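Local structure of glycinin A3B4 subunit (Glycine max, 2D5F) at residues L473-S476 with Q477-L481; Q484-G488 with P489-P493. The protein serves as a seed storage globulin of the 11S family, a hexameric bicupin that probably provides nitrogen and amino acids for the germinating seedling. All coordinates share one frame; numbering follows the deposited sequence.

Interaction 1: residues L473-S476 with Q477-L481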
loop_
_atom_site.group_PDB
_atom_site.type_symbol
_atom_site.label_atom_id
_atom_site.label_comp_id
_atom_site.label_asym_id
_atom_site.label_seq_id
_atom_site.Cartn_x
_atom_site.Cartn_y
_atom_site.Cartn_z
ATOM N N LEU B 473 20.547 -31.812 27.346
ATOM C CA LEU B 473 19.961 -31.456 28.630
ATOM C C LEU B 473 18.876 -32.447 29.024
ATOM O O LEU B 473 18.255 -33.078 28.169
ATOM C CB LEU B 473 19.349 -30.055 28.567
ATOM C CG LEU B 473 20.279 -28.846 28.454
ATOM C CD1 LEU B 473 19.442 -27.586 28.236
ATOM C CD2 LEU B 473 21.126 -28.722 29.719
ATOM N N GLY B 474 18.651 -32.581 30.326
ATOM C CA GLY B 474 17.618 -33.482 30.796
ATOM C C GLY B 474 16.257 -32.819 30.692
ATOM O O GLY B 474 16.156 -31.591 30.648
ATOM N N GLN B 475 15.208 -33.633 30.642
ATOM C CA GLN B 475 13.847 -33.134 30.552
ATOM C C GLN B 475 13.558 -32.087 31.629
ATOM O O GLN B 475 12.944 -31.058 31.349
ATOM C CB GLN B 475 12.865 -34.312 30.655
ATOM C CG GLN B 475 11.451 -33.970 31.119
ATOM C CD GLN B 475 10.911 -32.686 30.511
ATOM O OE1 GLN B 475 11.111 -32.412 29.323
ATOM N NE2 GLN B 475 10.215 -31.892 31.326
ATOM N N SER B 476 14.010 -32.339 32.855
ATOM C CA SER B 476 13.776 -31.396 33.946
ATOM C C SER B 476 14.548 -30.099 33.722
ATOM O O SER B 476 14.022 -29.015 33.955
ATOM C CB SER B 476 14.170 -32.016 35.295
ATOM O OG SER B 476 15.552 -32.326 35.342
ATOM N N GLN B 477 15.795 -30.211 33.271
ATOM C CA GLN B 477 16.609 -29.025 33.012
ATOM C C GLN B 477 15.934 -28.153 31.951
ATOM O O GLN B 477 15.830 -26.940 32.114
ATOM C CB GLN B 477 18.014 -29.422 32.534
ATOM C CG GLN B 477 18.901 -30.049 33.603
ATOM C CD GLN B 477 20.278 -30.419 33.073
ATOM O OE1 GLN B 477 20.407 -31.271 32.192
ATOM N NE2 GLN B 477 21.316 -29.776 33.606
ATOM N N VAL B 478 15.477 -28.778 30.869
ATOM C CA VAL B 478 14.805 -28.057 29.790
ATOM C C VAL B 478 13.561 -27.364 30.322
ATOM O O VAL B 478 13.312 -26.189 30.036
ATOM C CB VAL B 478 14.394 -29.013 28.642
ATOM C CG1 VAL B 478 13.481 -28.290 27.649
ATOM C CG2 VAL B 478 15.635 -29.524 27.926
ATOM N N ARG B 479 12.784 -28.102 31.105
ATOM C CA ARG B 479 11.563 -27.575 31.694
ATOM C C ARG B 479 11.820 -26.311 32.507
ATOM O O ARG B 479 11.054 -25.352 32.435
ATOM C CB ARG B 479 10.919 -28.645 32.576
ATOM C CG ARG B 479 9.977 -28.113 33.637
ATOM C CD ARG B 479 9.129 -29.237 34.181
ATOM N NE ARG B 479 8.162 -29.667 33.180
ATOM C CZ ARG B 479 7.037 -29.016 32.915
ATOM N NH1 ARG B 479 6.735 -27.909 33.584
ATOM N NH2 ARG B 479 6.224 -29.457 31.967
ATOM N N GLN B 480 12.901 -26.314 33.279
ATOM C CA GLN B 480 13.240 -25.165 34.107
ATOM C C GLN B 480 13.637 -23.966 33.240
ATOM O O GLN B 480 13.397 -22.819 33.610
ATOM C CB GLN B 480 14.374 -25.534 35.075
ATOM C CG GLN B 480 15.742 -24.996 34.692
ATOM C CD GLN B 480 16.170 -23.847 35.578
ATOM O OE1 GLN B 480 15.377 -22.957 35.884
ATOM N NE2 GLN B 480 17.429 -23.858 35.996
ATOM N N LEU B 481 14.242 -24.239 32.086
ATOM C CA LEU B 481 14.652 -23.178 31.169
ATOM C C LEU B 481 13.447 -22.533 30.503
ATOM O O LEU B 481 13.373 -21.310 30.385
ATOM C CB LEU B 481 15.566 -23.726 30.073
ATOM C CG LEU B 481 17.077 -23.526 30.181
ATOM C CD1 LEU B 481 17.705 -23.917 28.848
ATOM C CD2 LEU B 481 17.407 -22.069 30.512
#
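Gln477 and Gly474 meet at the N-terminus of helix 475-483, where the side chain of the third helical residue turns back on the N-cap as in one half of a capping box. With CG beside its own backbone N (chi1 -71°) and the chain extended beyond it, Gln477 sets OE1 2.9 Å from Gly474 N. The hydrogen bond is almost straight (172°), the N-H landing on a lone pair of OE1 in the carbonyl plane. The glycine has no side chain to return the bond; its carbonyl O instead starts the helical ladder, 2.9 Å from Val478 N.

Beside this bond, Leu473 crosses Gln477 at about a right angle, its CD2 3.6 Å from OE1. Leu473 CB rests 3.8 Å from Val478 CG2, the pairing of a hydrophobic staple, and its CD1 reaches Leu481 CD1 further along the helix. On another side, Gln475 NE2 lies 3.5 Å from Arg479 CB and at the edge of the guanidinium, with the two planes 60° apart. Both have their main polar partners elsewhere: Ser464 for Gln475, Leu107 O of a second subunit for Arg479.

Were an alanine to stand at Gln477, the Gly474 N-H would probably lose its acceptor and Leu473 CD2 the amide it packs against. Cap and staple together are consistent with a well-defined helix start, one polar and one apolar tie across the first turn.

Interaction 2: residues Q484-G488 with P489-P493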
loop_
_atom_site.group_PDB
_atom_site.type_symbol
_atom_site.label_atom_id
_atom_site.label_comp_id
_atom_site.label_asym_id
_atom_site.label_seq_id
_atom_site.Cartn_x
_atom_site.Cartn_y
_atom_site.Cartn_z
ATOM N N GLN B 484 10.617 -21.741 34.203
ATOM C CA GLN B 484 10.969 -21.084 35.458
ATOM C C GLN B 484 11.628 -19.718 35.301
ATOM O O GLN B 484 12.360 -19.466 34.342
ATOM C CB GLN B 484 11.863 -22.003 36.303
ATOM C CG GLN B 484 11.171 -23.296 36.729
ATOM C CD GLN B 484 11.991 -24.124 37.710
ATOM O OE1 GLN B 484 11.578 -25.217 38.112
ATOM N NE2 GLN B 484 13.154 -23.608 38.101
ATOM N N GLY B 485 11.352 -18.836 36.260
ATOM C CA GLY B 485 11.919 -17.499 36.242
ATOM C C GLY B 485 11.024 -16.487 35.552
ATOM O O GLY B 485 10.030 -16.858 34.925
ATOM N N ASN B 486 11.364 -15.206 35.684
ATOM C CA ASN B 486 10.595 -14.147 35.043
ATOM C C ASN B 486 10.568 -14.455 33.551
ATOM O O ASN B 486 11.490 -15.074 33.024
ATOM C CB ASN B 486 11.231 -12.775 35.320
ATOM C CG ASN B 486 12.749 -12.798 35.236
ATOM O OD1 ASN B 486 13.420 -11.860 35.670
ATOM N ND2 ASN B 486 13.296 -13.868 34.674
ATOM N N SER B 487 9.510 -14.026 32.875
ATOM C CA SER B 487 9.348 -14.309 31.455
ATOM C C SER B 487 10.021 -13.350 30.463
ATOM O O SER B 487 10.549 -13.785 29.437
ATOM C CB SER B 487 7.856 -14.398 31.139
ATOM O OG SER B 487 7.640 -14.891 29.833
ATOM N N GLY B 488 10.007 -12.058 30.771
ATOM C CA GLY B 488 10.584 -11.070 29.873
ATOM C C GLY B 488 12.090 -11.040 29.666
ATOM O O GLY B 488 12.826 -11.846 30.236
ATOM N N PRO B 489 12.572 -10.099 28.834
ATOM C CA PRO B 489 13.988 -9.904 28.504
ATOM C C PRO B 489 14.772 -9.182 29.599
ATOM O O PRO B 489 16.003 -9.183 29.597
ATOM C CB PRO B 489 13.927 -9.092 27.213
ATOM C CG PRO B 489 12.732 -8.232 27.428
ATOM C CD PRO B 489 11.723 -9.202 28.028
ATOM N N LEU B 490 14.060 -8.557 30.528
ATOM C CA LEU B 490 14.717 -7.838 31.614
ATOM C C LEU B 490 14.778 -8.755 32.828
ATOM O O LEU B 490 13.748 -9.153 33.369
ATOM C CB LEU B 490 13.947 -6.554 31.925
ATOM C CG LEU B 490 13.952 -5.598 30.728
ATOM C CD1 LEU B 490 12.872 -4.545 30.882
ATOM C CD2 LEU B 490 15.329 -4.970 30.601
ATOM N N VAL B 491 16.000 -9.074 33.250
ATOM C CA VAL B 491 16.225 -9.985 34.368
ATOM C C VAL B 491 16.899 -9.411 35.610
ATOM O O VAL B 491 17.926 -8.737 35.531
ATOM C CB VAL B 491 17.057 -11.195 33.900
ATOM C CG1 VAL B 491 17.385 -12.101 35.081
ATOM C CG2 VAL B 491 16.294 -11.959 32.830
ATOM N N ASN B 492 16.311 -9.688 36.767
ATOM C CA ASN B 492 16.892 -9.244 38.026
ATOM C C ASN B 492 17.565 -10.484 38.607
ATOM O O ASN B 492 16.905 -11.362 39.158
ATOM C CB ASN B 492 15.805 -8.701 38.965
ATOM C CG ASN B 492 14.718 -9.720 39.271
ATOM O OD1 ASN B 492 14.551 -10.136 40.424
ATOM N ND2 ASN B 492 13.965 -10.122 38.244
ATOM N N PRO B 493 18.895 -10.586 38.464
ATOM C CA PRO B 493 19.595 -11.758 38.993
ATOM C C PRO B 493 19.543 -11.851 40.520
ATOM O O PRO B 493 19.252 -10.823 41.174
ATOM C CB PRO B 493 21.011 -11.572 38.459
ATOM C CG PRO B 493 21.170 -10.090 38.499
ATOM C CD PRO B 493 19.853 -9.603 37.927
ATOM O OXT PRO B 493 19.801 -12.958 41.038
#
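Pro489 joins directly onto Gly488 and sends the chain round a corner, its own backbone near-helical (psi -15°), so that Gly488 C and Leu490 N come within 3.3 Å. The proline ring packs on Phe343, Ile351 and Tyr380, while its carbonyl O is taken by Ser381 OG.

Leu490 follows with its side chain heading into the same Phe343 and Ile351 cluster. What it offers the loop is backbone: Leu490 O lies 4.2 Å from Asn486 CG, so the asparagine amide sits close to the strand.

Val491 lies loosely over the loop. Its CG2, beside the backbone N, comes 4.4 Å from Asn486 CG and 4.3 Å from Gly488 O, reaching two points of the preceding limb, and the valine and asparagine side chains cross at about a right angle. Asn486 reaches this place because its CG stands between its own N and carbonyl carbon, chi1 41°.

At Asn492 a second amide comes back alongside the first. The two side chains slide past each other in opposite directions with planes 78° apart, Asn492 ND2 4.2 Å from Asn486 CG.

No clear hydrogen bond joins the limbs; the loop backbone is gripped from outside instead. Lys456 NZ bonds both Asn486 O and Gly488 O, and Glu90 of a third subunit takes the N-H groups of Ser487 and Gly488. Beyond the bend, residues 490-491 run antiparallel to strand 379-385, the C-terminal tail adding a short edge strand to the second cupin barrel.

In the fold
Interactions 1 and 2 follow each other along the C-terminal end of the chain, their centres about 17 Å apart. Interaction 1 lies far out from the body of the chain, its centre about 42 Å from that of the chain, and interaction 2 closer in, about 29 Å. Both are partly buried, and both touch the second subunit; interaction 2 also meets a third. Their chemistry differs accordingly. The helix start at 473-481 orders itself through its own backbone bonds, one side-chain cap and a few apolar touches. The bend at 484-493 has no clear hydrogen bond between its halves and relies on van der Waals contact, on the neighbouring barrel strands and on charged groups around its backbone.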